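Local coordinates for protein ribose-phosphate pyrophosphokinase (Mycobacterium smegmatis, PDB 5MP7) that probably makes phosphoribosyl pyrophosphate by transferring the pyrophosphoryl group of ATP to the 1-hydroxyl of ribose 5-phosphate, with magnesium as cofactor, at residues A[170-181]-A[220-231]; A[155-163]-A[186-194]. All coordinates share one frame; numbering follows the deposited sequence.

Contact 1: residues A[170-181]-A[220-231]; sequences EDMVVVSPDSGR and DVKGKTCILTDD
Strands 172-176 and 225-230 run parallel with a 30° angle between their axes, in register from Met172 beside Thr225 to Val175 beside Leu228, and five backbone hydrogen bonds join them, from Thr225 N to Asp171 O at one end to Thr229 N to Val175 O at the other. On the face that carries Val173 and Val175, Val173 CG1 lies 3.7 Å from Cys226 SG and also meets Val221 CG1. That methyl is set between the backbone N and the carbonyl carbon (chi1 67°), which turns it to the Cys226 side. Val175 divides its branches: CG2 rests on Cys226 CB, while CG1 meets Leu228 CD1 at 3.9 Å. On the opposite face, Met172 SD touches Ile227 CD1. At the start of the strands, Thr225 OG1 donates over 3.0 Å to OE1 of Glu170, just ahead of strand 172-176, approaching from above the carboxylate plane. Arg181 reaches across Thr229 and Asp230: its NH2 donates to Thr229 OG1 at 3.2 Å, nearly within the guanidinium plane, and Asp231 N sits over the centre of one face. Asp230 OD1 lies 4.2 Å from Arg181 NE but well out of that plane, so their attraction is probably one of charge alone. Pro177 CG packs on Asp230 OD2. Helix 237-248 covers Val221 and Leu228, whereas helix 182-191 lies against Val174 and Thr229; strand 197-202 pairs with the edge of 172-176 opposite 225-230, placing both strands inside the mixed sheet of a phosphoribosyltransferase-like domain.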
ATOM      1  N   GLU A 170      74.985  40.328  -5.155  1.00 63.39           N
ATOM      2  CA  GLU A 170      74.143  41.135  -4.295  1.00 59.40           C
ATOM      3  C   GLU A 170      74.759  41.379  -2.920  1.00 56.85           C
ATOM      4  O   GLU A 170      75.685  40.671  -2.501  1.00 55.42           O
ATOM      5  CB  GLU A 170      72.766  40.479  -4.155  1.00 65.90           C
ATOM      6  CG  GLU A 170      72.027  40.327  -5.464  1.00 75.57           C
ATOM      7  CD  GLU A 170      71.471  41.641  -5.951  1.00 86.19           C
ATOM      8  OE1 GLU A 170      70.233  41.846  -5.759  1.00 85.35           O
ATOM      9  OE2 GLU A 170      72.282  42.445  -6.484  1.00 87.62           O
ATOM     10  N   ASP A 171      74.210  42.389  -2.245  1.00 53.98           N
ATOM     11  CA  ASP A 171      74.560  42.765  -0.881  1.00 56.17           C
ATOM     12  C   ASP A 171      73.506  42.114   0.041  1.00 50.98           C
ATOM     13  O   ASP A 171      72.379  42.601   0.147  1.00 43.07           O
ATOM     14  CB  ASP A 171      74.552  44.301  -0.783  1.00 65.90           C
ATOM     15  CG  ASP A 171      75.112  44.835   0.532  1.00 80.76           C
ATOM     16  OD1 ASP A 171      76.291  44.535   0.745  1.00 92.90           O
ATOM     17  OD2 ASP A 171      74.439  45.575   1.297  1.00 91.55           O
ATOM     18  N   MET A 172      73.878  41.001   0.676  1.00 46.19           N
ATOM     19  CA  MET A 172      72.910  40.117   1.334  1.00 50.15           C
ATOM     20  C   MET A 172      72.780  40.297   2.860  1.00 46.62           C
ATOM     21  O   MET A 172      73.739  40.573   3.533  1.00 45.88           O
ATOM     22  CB  MET A 172      73.252  38.658   1.009  1.00 56.76           C
ATOM     23  CG  MET A 172      73.030  38.289  -0.465  1.00 63.32           C
ATOM     24  SD  MET A 172      73.280  36.522  -0.836  1.00 63.98           S
ATOM     25  CE  MET A 172      75.070  36.377  -0.839  1.00 66.25           C
ATOM     26  N   VAL A 173      71.567  40.121   3.368  1.00 41.35           N
ATOM     27  CA  VAL A 173      71.354  39.900   4.778  1.00 38.40           C
ATOM     28  C   VAL A 173      70.442  38.649   4.916  1.00 37.21           C
ATOM     29  O   VAL A 173      69.476  38.472   4.154  1.00 32.26           O
ATOM     30  CB  VAL A 173      70.798  41.176   5.485  1.00 43.32           C
ATOM     31  CG1 VAL A 173      69.400  41.521   5.014  1.00 42.85           C
ATOM     32  CG2 VAL A 173      70.757  41.018   6.998  1.00 44.08           C
ATOM     33  N   VAL A 174      70.792  37.731   5.828  1.00 33.56           N
ATOM     34  CA  VAL A 174      69.961  36.559   6.079  1.00 29.31           C
ATOM     35  C   VAL A 174      68.956  36.965   7.126  1.00 30.38           C
ATOM     36  O   VAL A 174      69.330  37.548   8.124  1.00 32.87           O
ATOM     37  CB  VAL A 174      70.791  35.353   6.513  1.00 27.52           C
ATOM     38  CG1 VAL A 174      69.905  34.160   6.726  1.00 28.32           C
ATOM     39  CG2 VAL A 174      71.776  34.980   5.439  1.00 28.37           C
ATOM     40  N   VAL A 175      67.682  36.681   6.899  1.00 32.22           N
ATOM     41  CA  VAL A 175      66.605  37.077   7.824  1.00 31.00           C
ATOM     42  C   VAL A 175      65.818  35.857   8.276  1.00 32.44           C
ATOM     43  O   VAL A 175      65.359  35.056   7.455  1.00 30.47           O
ATOM     44  CB  VAL A 175      65.639  38.053   7.168  1.00 32.16           C
ATOM     45  CG1 VAL A 175      64.602  38.535   8.161  1.00 33.38           C
ATOM     46  CG2 VAL A 175      66.403  39.232   6.597  1.00 36.26           C
ATOM     47  N   SER A 176      65.637  35.725   9.577  1.00 33.21           N
ATOM     48  CA  SER A 176      64.781  34.687  10.124  1.00 35.94           C
ATOM     49  C   SER A 176      63.375  35.245  10.369  1.00 36.47           C
ATOM     50  O   SER A 176      63.212  36.289  10.976  1.00 35.93           O
ATOM     51  CB  SER A 176      65.354  34.171  11.426  1.00 38.22           C
ATOM     52  OG  SER A 176      64.586  33.063  11.868  1.00 43.99           O
ATOM     53  N   PRO A 177      62.342  34.555   9.898  1.00 40.35           N
ATOM     54  CA  PRO A 177      60.977  35.089  10.029  1.00 43.94           C
ATOM     55  C   PRO A 177      60.427  35.028  11.450  1.00 49.34           C
ATOM     56  O   PRO A 177      59.370  35.601  11.713  1.00 49.52           O
ATOM     57  CB  PRO A 177      60.149  34.225   9.082  1.00 44.07           C
ATOM     58  CG  PRO A 177      60.974  33.008   8.840  1.00 42.97           C
ATOM     59  CD  PRO A 177      62.386  33.263   9.218  1.00 40.32           C
ATOM     60  N   ASP A 178      61.114  34.322  12.347  1.00 54.49           N
ATOM     61  CA  ASP A 178      60.749  34.316  13.770  1.00 62.74           C
ATOM     62  C   ASP A 178      61.928  33.900  14.650  1.00 61.77           C
ATOM     63  O   ASP A 178      62.965  33.444  14.160  1.00 64.81           O
ATOM     64  CB  ASP A 178      59.579  33.367  14.051  1.00 66.50           C
ATOM     65  CG  ASP A 178      60.027  31.879  14.140  1.00 73.54           C
ATOM     66  OD1 ASP A 178      60.720  31.371  13.214  1.00 76.95           O
ATOM     67  OD2 ASP A 178      59.728  31.231  15.178  1.00 80.94           O
ATOM     68  N   SER A 179      61.731  34.053  15.951  1.00 56.68           N
ATOM     69  CA  SER A 179      62.795  33.845  16.927  1.00 52.18           C
ATOM     70  C   SER A 179      63.301  32.400  16.998  1.00 50.58           C
ATOM     71  O   SER A 179      64.442  32.164  17.411  1.00 44.96           O
ATOM     72  CB  SER A 179      62.306  34.296  18.296  1.00 51.26           C
ATOM     73  OG  SER A 179      61.071  33.674  18.595  1.00 56.39           O
ATOM     74  N   GLY A 180      62.447  31.435  16.641  1.00 46.90           N
ATOM     75  CA  GLY A 180      62.839  30.033  16.709  1.00 46.12           C
ATOM     76  C   GLY A 180      63.934  29.617  15.752  1.00 45.86           C
ATOM     77  O   GLY A 180      64.646  28.674  15.989  1.00 42.67           O
ATOM     78  N   ARG A 181      64.048  30.316  14.639  1.00 51.43           N
ATOM     79  CA  ARG A 181      64.857  29.871  13.537  1.00 53.44           C
ATOM     80  C   ARG A 181      66.181  30.649  13.360  1.00 48.27           C
ATOM     81  O   ARG A 181      66.938  30.460  12.398  1.00 43.53           O
ATOM     82  CB  ARG A 181      63.871  30.063  12.407  1.00 62.35           C
ATOM     83  CG  ARG A 181      64.249  29.830  10.990  1.00 73.54           C
ATOM     84  CD  ARG A 181      64.327  28.371  10.581  1.00 82.48           C
ATOM     85  NE  ARG A 181      65.040  28.271   9.301  1.00 85.17           N
ATOM     86  CZ  ARG A 181      65.545  27.156   8.778  1.00 75.68           C
ATOM     87  NH1 ARG A 181      65.424  25.970   9.371  1.00 70.99           N
ATOM     88  NH2 ARG A 181      66.162  27.243   7.612  1.00 75.79           N
ATOM     89  N   ASP A 220      69.583  45.652  10.435  1.00 55.09           N
ATOM     90  CA  ASP A 220      69.488  46.575   9.296  1.00 54.82           C
ATOM     91  C   ASP A 220      69.340  45.853   7.970  1.00 50.48           C
ATOM     92  O   ASP A 220      70.232  45.094   7.548  1.00 47.23           O
ATOM     93  CB  ASP A 220      70.698  47.515   9.221  1.00 66.04           C
ATOM     94  CG  ASP A 220      70.515  48.620   8.148  1.00 80.75           C
ATOM     95  OD1 ASP A 220      69.564  49.418   8.272  1.00 88.45           O
ATOM     96  OD2 ASP A 220      71.299  48.705   7.177  1.00 80.19           O
ATOM     97  N   VAL A 221      68.216  46.104   7.309  1.00 45.82           N
ATOM     98  CA  VAL A 221      67.949  45.513   6.006  1.00 46.94           C
ATOM     99  C   VAL A 221      67.799  46.545   4.896  1.00 46.81           C
ATOM    100  O   VAL A 221      67.698  46.179   3.734  1.00 50.84           O
ATOM    101  CB  VAL A 221      66.690  44.633   6.029  1.00 43.89           C
ATOM    102  CG1 VAL A 221      66.800  43.594   7.120  1.00 42.01           C
ATOM    103  CG2 VAL A 221      65.429  45.459   6.209  1.00 45.54           C
ATOM    104  N   LYS A 222      67.855  47.815   5.246  1.00 54.55           N
ATOM    105  CA  LYS A 222      67.696  48.922   4.308  1.00 58.91           C
ATOM    106  C   LYS A 222      68.647  48.834   3.111  1.00 54.04           C
ATOM    107  O   LYS A 222      69.870  48.806   3.295  1.00 56.86           O
ATOM    108  CB  LYS A 222      68.011  50.202   5.077  1.00 65.57           C
ATOM    109  CG  LYS A 222      68.212  51.475   4.276  1.00 73.41           C
ATOM    110  CD  LYS A 222      69.579  52.033   4.691  1.00 83.29           C
ATOM    111  CE  LYS A 222      69.798  53.471   4.370  1.00 87.45           C
ATOM    112  NZ  LYS A 222      70.315  53.598   2.998  1.00 85.45           N
ATOM    113  N   GLY A 223      68.083  48.774   1.901  1.00 46.35           N
ATOM    114  CA  GLY A 223      68.855  48.645   0.674  1.00 45.41           C
ATOM    115  C   GLY A 223      69.502  47.295   0.416  1.00 47.61           C
ATOM    116  O   GLY A 223      70.323  47.161  -0.492  1.00 53.22           O
ATOM    117  N   LYS A 224      69.150  46.275   1.186  1.00 46.56           N
ATOM    118  CA  LYS A 224      69.832  44.979   1.073  1.00 47.21           C
ATOM    119  C   LYS A 224      68.938  43.947   0.432  1.00 41.01           C
ATOM    120  O   LYS A 224      67.710  44.078   0.465  1.00 41.49           O
ATOM    121  CB  LYS A 224      70.251  44.473   2.452  1.00 51.40           C
ATOM    122  CG  LYS A 224      71.101  45.443   3.268  1.00 56.43           C
ATOM    123  CD  LYS A 224      72.536  45.040   3.246  1.00 59.90           C
ATOM    124  CE  LYS A 224      73.406  45.836   4.158  1.00 69.31           C
ATOM    125  NZ  LYS A 224      74.653  45.085   4.439  1.00 71.31           N
ATOM    126  N   THR A 225      69.563  42.921  -0.134  1.00 39.24           N
ATOM    127  CA  THR A 225      68.853  41.748  -0.662  1.00 38.97           C
ATOM    128  C   THR A 225      68.653  40.760   0.463  1.00 36.09           C
ATOM    129  O   THR A 225      69.606  40.145   0.918  1.00 39.06           O
ATOM    130  CB  THR A 225      69.661  41.111  -1.797  1.00 38.78           C
ATOM    131  OG1 THR A 225      69.820  42.084  -2.838  1.00 43.99           O
ATOM    132  CG2 THR A 225      68.953  39.897  -2.375  1.00 40.88           C
ATOM    133  N   CYS A 226      67.414  40.605   0.914  1.00 35.18           N
ATOM    134  CA  CYS A 226      67.087  39.727   2.040  1.00 34.06           C
ATOM    135  C   CYS A 226      66.852  38.278   1.628  1.00 35.33           C
ATOM    136  O   CYS A 226      66.043  38.034   0.773  1.00 32.43           O
ATOM    137  CB  CYS A 226      65.833  40.214   2.719  1.00 35.45           C
ATOM    138  SG  CYS A 226      66.106  41.828   3.448  1.00 46.80           S
ATOM    139  N   ILE A 227      67.533  37.343   2.293  1.00 35.33           N
ATOM    140  CA  ILE A 227      67.285  35.931   2.166  1.00 34.62           C
ATOM    141  C   ILE A 227      66.448  35.508   3.376  1.00 36.47           C
ATOM    142  O   ILE A 227      66.981  35.338   4.469  1.00 34.37           O
ATOM    143  CB  ILE A 227      68.592  35.114   2.182  1.00 35.87           C
ATOM    144  CG1 ILE A 227      69.692  35.749   1.323  1.00 40.23           C
ATOM    145  CG2 ILE A 227      68.334  33.693   1.731  1.00 35.97           C
ATOM    146  CD1 ILE A 227      69.384  35.902  -0.147  1.00 45.31           C
ATOM    147  N   LEU A 228      65.146  35.349   3.171  1.00 35.64           N
ATOM    148  CA  LEU A 228      64.223  34.918   4.205  1.00 33.75           C
ATOM    149  C   LEU A 228      64.222  33.411   4.248  1.00 38.04           C
ATOM    150  O   LEU A 228      63.820  32.752   3.293  1.00 38.66           O
ATOM    151  CB  LEU A 228      62.833  35.374   3.852  1.00 35.81           C
ATOM    152  CG  LEU A 228      61.726  35.604   4.850  1.00 38.10           C
ATOM    153  CD1 LEU A 228      62.235  36.111   6.172  1.00 41.09           C
ATOM    154  CD2 LEU A 228      60.740  36.571   4.220  1.00 39.50           C
ATOM    155  N   THR A 229      64.682  32.834   5.346  1.00 44.19           N
ATOM    156  CA  THR A 229      64.885  31.389   5.404  1.00 44.47           C
ATOM    157  C   THR A 229      63.954  30.742   6.439  1.00 42.83           C
ATOM    158  O   THR A 229      63.845  31.201   7.555  1.00 41.78           O
ATOM    159  CB  THR A 229      66.381  31.038   5.616  1.00 45.59           C
ATOM    160  OG1 THR A 229      66.551  29.626   5.524  1.00 54.82           O
ATOM    161  CG2 THR A 229      66.885  31.506   6.942  1.00 47.41           C
ATOM    162  N   ASP A 230      63.282  29.672   6.041  1.00 42.85           N
ATOM    163  CA  ASP A 230      62.458  28.902   6.955  1.00 45.21           C
ATOM    164  C   ASP A 230      62.588  27.403   6.671  1.00 43.27           C
ATOM    165  O   ASP A 230      63.058  26.998   5.630  1.00 40.94           O
ATOM    166  CB  ASP A 230      60.990  29.357   6.871  1.00 53.09           C
ATOM    167  CG  ASP A 230      60.272  29.347   8.260  1.00 61.38           C
ATOM    168  OD1 ASP A 230      60.867  28.873   9.246  1.00 62.02           O
ATOM    169  OD2 ASP A 230      59.119  29.854   8.386  1.00 62.04           O
ATOM    170  N   ASP A 231      62.229  26.577   7.632  1.00 42.94           N
ATOM    171  CA  ASP A 231      62.166  25.135   7.433  1.00 43.06           C
ATOM    172  C   ASP A 231      61.093  24.714   6.454  1.00 40.37           C
ATOM    173  O   ASP A 231      61.345  23.868   5.581  1.00 39.09           O
ATOM    174  CB  ASP A 231      62.034  24.405   8.784  1.00 50.73           C
ATOM    175  CG  ASP A 231      60.747  24.763   9.551  1.00 60.28           C
ATOM    176  OD1 ASP A 231      60.178  25.862   9.328  1.00 64.86           O
ATOM    177  OD2 ASP A 231      60.318  23.965  10.416  1.00 69.35           O
TER

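Contact 2: residues A[155-163]-A[186-194]; sequences AQKLLTGYI and EKWADSLGG
Apolar packing dominates where Trp188 enters helix 156-167 as a knob, its indole lodged among Gln156, Leu159, Thr160 and Ile163. The short helical segments cross at -48° with axes 10.4 Å apart, a gap this large side chain bridges. Thr160 supplies a CH-pi contact: its CG2 stands over one face of the indole, 4.0 Å from the centroid of the six-membered ring and 24° off the normal. With CG2 anti to the carbonyl carbon, the Thr160 hydroxyl falls between the backbone N and that carbonyl carbon, close to its own helix. Farther along the six-membered ring, Leu159 CB meets Trp188 CH2 at 3.8 Å and Ile163 CD1 reaches Trp188 CZ3. Leu192, just past the end of the second helix, adds its CD2 against Thr160 CB at 4.0 Å and against Ile163 CG2. A Schellman motif ends that helix around Leu192, with Gly194 N bonded to Ala189 O and Gly193 N to Asp190 O.

The main polar groups belong to Gln156 and Thr160. The extended Gln156 chain runs antiparallel to the indole side chain, its amide plane 17° from the ring plane, and brings CG to 3.6 Å from Trp188 NE1. Its NE2 ends 3.3 Å from Lys187 O. Within the first helix, Thr160 OG1 donates to Gln156 O over 2.8 Å; that oxygen also accepts from Thr160 N, so two donors from one residue share it.

The indole's contacts are mostly with carbon atoms, consistent with an association carried mainly by shape and dispersion, while the bond from Thr160 OG1 to Gln156 O gives the hydroxyl a partner within its helix and probably helps hold the methyl over the indole.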
ATOM      1  N   ALA A 155      69.497  20.127   3.665  1.00 37.03           N
ATOM      2  CA  ALA A 155      69.427  20.718   2.328  1.00 40.31           C
ATOM      3  C   ALA A 155      70.173  22.060   2.231  1.00 42.26           C
ATOM      4  O   ALA A 155      70.172  22.692   1.186  1.00 42.61           O
ATOM      5  CB  ALA A 155      67.963  20.914   1.949  1.00 41.80           C
ATOM      6  N   GLN A 156      70.753  22.510   3.340  1.00 41.11           N
ATOM      7  CA  GLN A 156      71.411  23.792   3.411  1.00 42.21           C
ATOM      8  C   GLN A 156      72.442  24.025   2.305  1.00 40.51           C
ATOM      9  O   GLN A 156      72.409  25.062   1.676  1.00 40.45           O
ATOM     10  CB  GLN A 156      72.097  23.943   4.752  1.00 42.06           C
ATOM     11  CG  GLN A 156      72.689  25.309   4.959  1.00 44.24           C
ATOM     12  CD  GLN A 156      73.365  25.421   6.299  1.00 48.23           C
ATOM     13  OE1 GLN A 156      73.101  24.654   7.250  1.00 51.17           O
ATOM     14  NE2 GLN A 156      74.264  26.368   6.382  1.00 53.86           N
ATOM     15  N   LYS A 157      73.369  23.095   2.122  1.00 40.20           N
ATOM     16  CA  LYS A 157      74.359  23.207   1.066  1.00 43.80           C
ATOM     17  C   LYS A 157      73.701  23.339  -0.306  1.00 41.63           C
ATOM     18  O   LYS A 157      74.147  24.119  -1.124  1.00 42.16           O
ATOM     19  CB  LYS A 157      75.318  22.024   1.059  1.00 49.74           C
ATOM     20  CG  LYS A 157      76.391  22.099   2.137  1.00 61.63           C
ATOM     21  CD  LYS A 157      77.604  21.253   1.752  1.00 75.05           C
ATOM     22  CE  LYS A 157      78.778  21.458   2.697  1.00 78.68           C
ATOM     23  NZ  LYS A 157      78.725  20.510   3.839  1.00 81.29           N
ATOM     24  N   LEU A 158      72.649  22.570  -0.542  1.00 37.19           N
ATOM     25  CA  LEU A 158      71.928  22.612  -1.787  1.00 37.13           C
ATOM     26  C   LEU A 158      71.262  23.982  -2.015  1.00 34.22           C
ATOM     27  O   LEU A 158      71.373  24.550  -3.104  1.00 34.41           O
ATOM     28  CB  LEU A 158      70.883  21.478  -1.828  1.00 40.82           C
ATOM     29  CG  LEU A 158      69.876  21.415  -2.986  1.00 45.63           C
ATOM     30  CD1 LEU A 158      70.553  20.962  -4.289  1.00 46.89           C
ATOM     31  CD2 LEU A 158      68.748  20.466  -2.599  1.00 45.62           C
ATOM     32  N   LEU A 159      70.560  24.491  -1.018  1.00 31.48           N
ATOM     33  CA  LEU A 159      69.867  25.764  -1.152  1.00 31.59           C
ATOM     34  C   LEU A 159      70.830  26.963  -1.203  1.00 32.15           C
ATOM     35  O   LEU A 159      70.626  27.851  -2.009  1.00 30.33           O
ATOM     36  CB  LEU A 159      68.837  25.949  -0.061  1.00 31.76           C
ATOM     37  CG  LEU A 159      67.650  24.963  -0.066  1.00 34.05           C
ATOM     38  CD1 LEU A 159      67.007  24.835   1.319  1.00 35.40           C
ATOM     39  CD2 LEU A 159      66.581  25.394  -1.039  1.00 35.34           C
ATOM     40  N   THR A 160      71.886  26.972  -0.395  1.00 30.70           N
ATOM     41  CA  THR A 160      72.831  28.095  -0.379  1.00 31.67           C
ATOM     42  C   THR A 160      73.733  28.046  -1.571  1.00 31.94           C
ATOM     43  O   THR A 160      74.145  29.072  -2.042  1.00 36.19           O
ATOM     44  CB  THR A 160      73.692  28.187   0.927  1.00 32.24           C
ATOM     45  OG1 THR A 160      74.414  26.979   1.154  1.00 32.01           O
ATOM     46  CG2 THR A 160      72.789  28.446   2.134  1.00 34.28           C
ATOM     47  N   GLY A 161      74.058  26.856  -2.052  1.00 34.67           N
ATOM     48  CA  GLY A 161      74.792  26.697  -3.301  1.00 34.82           C
ATOM     49  C   GLY A 161      74.057  27.346  -4.468  1.00 35.19           C
ATOM     50  O   GLY A 161      74.654  28.029  -5.280  1.00 37.94           O
ATOM     51  N   TYR A 162      72.749  27.161  -4.535  1.00 34.85           N
ATOM     52  CA  TYR A 162      71.945  27.766  -5.602  1.00 33.52           C
ATOM     53  C   TYR A 162      71.895  29.289  -5.435  1.00 34.94           C
ATOM     54  O   TYR A 162      72.055  30.028  -6.399  1.00 36.72           O
ATOM     55  CB  TYR A 162      70.554  27.170  -5.616  1.00 30.94           C
ATOM     56  CG  TYR A 162      69.600  27.848  -6.549  1.00 31.29           C
ATOM     57  CD1 TYR A 162      68.836  28.917  -6.116  1.00 33.39           C
ATOM     58  CD2 TYR A 162      69.419  27.394  -7.852  1.00 31.43           C
ATOM     59  CE1 TYR A 162      67.942  29.549  -6.962  1.00 33.06           C
ATOM     60  CE2 TYR A 162      68.517  28.007  -8.703  1.00 31.26           C
ATOM     61  CZ  TYR A 162      67.786  29.080  -8.236  1.00 33.58           C
ATOM     62  OH  TYR A 162      66.898  29.714  -9.046  1.00 35.85           O
ATOM     63  N   ILE A 163      71.656  29.751  -4.221  1.00 34.58           N
ATOM     64  CA  ILE A 163      71.621  31.187  -3.939  1.00 34.62           C
ATOM     65  C   ILE A 163      72.973  31.849  -4.187  1.00 37.48           C
ATOM     66  O   ILE A 163      73.021  32.948  -4.723  1.00 43.55           O
ATOM     67  CB  ILE A 163      71.147  31.463  -2.501  1.00 34.11           C
ATOM     68  CG1 ILE A 163      69.655  31.137  -2.397  1.00 33.86           C
ATOM     69  CG2 ILE A 163      71.362  32.911  -2.101  1.00 33.02           C
ATOM     70  CD1 ILE A 163      69.135  31.066  -0.989  1.00 33.51           C
ATOM     71  N   GLU A 186      71.722  31.805  11.192  1.00 42.06           N
ATOM     72  CA  GLU A 186      73.132  32.069  11.472  1.00 42.36           C
ATOM     73  C   GLU A 186      74.044  31.137  10.689  1.00 39.26           C
ATOM     74  O   GLU A 186      75.053  31.566  10.167  1.00 40.03           O
ATOM     75  CB  GLU A 186      73.410  31.941  12.977  1.00 48.02           C
ATOM     76  CG  GLU A 186      74.691  32.617  13.475  1.00 49.41           C
ATOM     77  CD  GLU A 186      74.876  32.487  14.995  1.00 51.51           C
ATOM     78  OE1 GLU A 186      75.036  33.529  15.700  1.00 49.36           O
ATOM     79  OE2 GLU A 186      74.838  31.321  15.497  1.00 54.27           O
ATOM     80  N   LYS A 187      73.681  29.864  10.599  1.00 41.24           N
ATOM     81  CA  LYS A 187      74.436  28.890   9.780  1.00 44.49           C
ATOM     82  C   LYS A 187      74.463  29.262   8.286  1.00 39.87           C
ATOM     83  O   LYS A 187      75.476  29.127   7.630  1.00 35.32           O
ATOM     84  CB  LYS A 187      73.872  27.463   9.931  1.00 49.97           C
ATOM     85  CG  LYS A 187      74.070  26.811  11.307  1.00 55.74           C
ATOM     86  CD  LYS A 187      73.767  25.299  11.316  1.00 58.19           C
ATOM     87  CE  LYS A 187      74.882  24.330  11.061  1.00 64.47           C
ATOM     88  NZ  LYS A 187      76.233  24.685  11.530  1.00 66.68           N
ATOM     89  N   TRP A 188      73.351  29.755   7.775  1.00 36.89           N
ATOM     90  CA  TRP A 188      73.273  30.166   6.386  1.00 37.67           C
ATOM     91  C   TRP A 188      74.160  31.366   6.122  1.00 33.93           C
ATOM     92  O   TRP A 188      74.803  31.451   5.090  1.00 30.54           O
ATOM     93  CB  TRP A 188      71.830  30.525   6.013  1.00 38.94           C
ATOM     94  CG  TRP A 188      70.986  29.358   5.743  1.00 40.15           C
ATOM     95  CD1 TRP A 188      70.875  28.253   6.494  1.00 43.98           C
ATOM     96  CD2 TRP A 188      70.090  29.205   4.662  1.00 42.17           C
ATOM     97  NE1 TRP A 188      69.965  27.393   5.946  1.00 47.63           N
ATOM     98  CE2 TRP A 188      69.466  27.965   4.810  1.00 45.24           C
ATOM     99  CE3 TRP A 188      69.765  29.997   3.567  1.00 49.55           C
ATOM    100  CZ2 TRP A 188      68.530  27.483   3.899  1.00 48.70           C
ATOM    101  CZ3 TRP A 188      68.854  29.522   2.650  1.00 50.76           C
ATOM    102  CH2 TRP A 188      68.241  28.276   2.823  1.00 51.47           C
ATOM    103  N   ALA A 189      74.123  32.338   7.022  1.00 32.88           N
ATOM    104  CA  ALA A 189      74.930  33.555   6.864  1.00 32.78           C
ATOM    105  C   ALA A 189      76.403  33.196   6.777  1.00 36.87           C
ATOM    106  O   ALA A 189      77.127  33.776   5.972  1.00 40.51           O
ATOM    107  CB  ALA A 189      74.682  34.509   7.996  1.00 31.79           C
ATOM    108  N   ASP A 190      76.836  32.216   7.567  1.00 40.95           N
ATOM    109  CA  ASP A 190      78.223  31.707   7.498  1.00 48.04           C
ATOM    110  C   ASP A 190      78.522  31.066   6.123  1.00 47.00           C
ATOM    111  O   ASP A 190      79.537  31.352   5.505  1.00 42.82           O
ATOM    112  CB  ASP A 190      78.527  30.707   8.644  1.00 55.75           C
ATOM    113  CG  ASP A 190      78.646  31.379  10.040  1.00 68.90           C
ATOM    114  OD1 ASP A 190      78.962  32.583  10.106  1.00 79.36           O
ATOM    115  OD2 ASP A 190      78.442  30.713  11.090  1.00 68.52           O
ATOM    116  N   SER A 191      77.597  30.237   5.639  1.00 50.32           N
ATOM    117  CA  SER A 191      77.697  29.578   4.314  1.00 53.60           C
ATOM    118  C   SER A 191      77.734  30.568   3.148  1.00 52.28           C
ATOM    119  O   SER A 191      78.321  30.271   2.118  1.00 52.70           O
ATOM    120  CB  SER A 191      76.489  28.673   4.079  1.00 54.12           C
ATOM    121  OG  SER A 191      75.333  29.496   3.939  1.00 76.09           O
ATOM    122  N   LEU A 192      77.068  31.715   3.305  1.00 47.05           N
ATOM    123  CA  LEU A 192      77.021  32.750   2.266  1.00 45.67           C
ATOM    124  C   LEU A 192      78.166  33.774   2.328  1.00 47.23           C
ATOM    125  O   LEU A 192      78.063  34.844   1.710  1.00 49.12           O
ATOM    126  CB  LEU A 192      75.664  33.475   2.341  1.00 43.48           C
ATOM    127  CG  LEU A 192      74.479  32.550   2.071  1.00 43.26           C
ATOM    128  CD1 LEU A 192      73.164  33.250   2.342  1.00 41.92           C
ATOM    129  CD2 LEU A 192      74.512  32.068   0.623  1.00 48.61           C
ATOM    130  N   GLY A 193      79.222  33.475   3.093  1.00 46.44           N
ATOM    131  CA  GLY A 193      80.400  34.345   3.211  1.00 47.39           C
ATOM    132  C   GLY A 193      80.431  35.299   4.399  1.00 48.02           C
ATOM    133  O   GLY A 193      81.079  36.342   4.338  1.00 57.71           O
ATOM    134  N   GLY A 194      79.739  34.970   5.485  1.00 48.75           N
ATOM    135  CA  GLY A 194      79.739  35.803   6.692  1.00 49.98           C
ATOM    136  C   GLY A 194      78.966  37.110   6.574  1.00 51.27           C
ATOM    137  O   GLY A 194      79.409  38.135   7.054  1.00 56.95           O
TER

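Contacts 1 and 2 have centres about 12 Å apart and alternate along the chain: helix 156-167, strand 172-176, helix 182-191, then strand 225-230. The helix pair packs on one face of the sheet. There Trp188 CZ2 comes 3.3 Å from Thr229 OG1, Ile163 CD1 lies 3.9 Å from Ile227 CG2, and Val174 CG2 meets Leu192 CD1 at 3.8 Å. The probable active site lies at the carboxyl ends of the strands in contact 1, where Asp178 is predicted to bind magnesium and Asp230 to bind ribose 5-phosphate. Asp231 is hydrogen-bonded to His138, another predicted magnesium ligand. Contact 2 stands farther back, with about 8 Å between the nearest atoms of the Trp188 and Asp230 side chains.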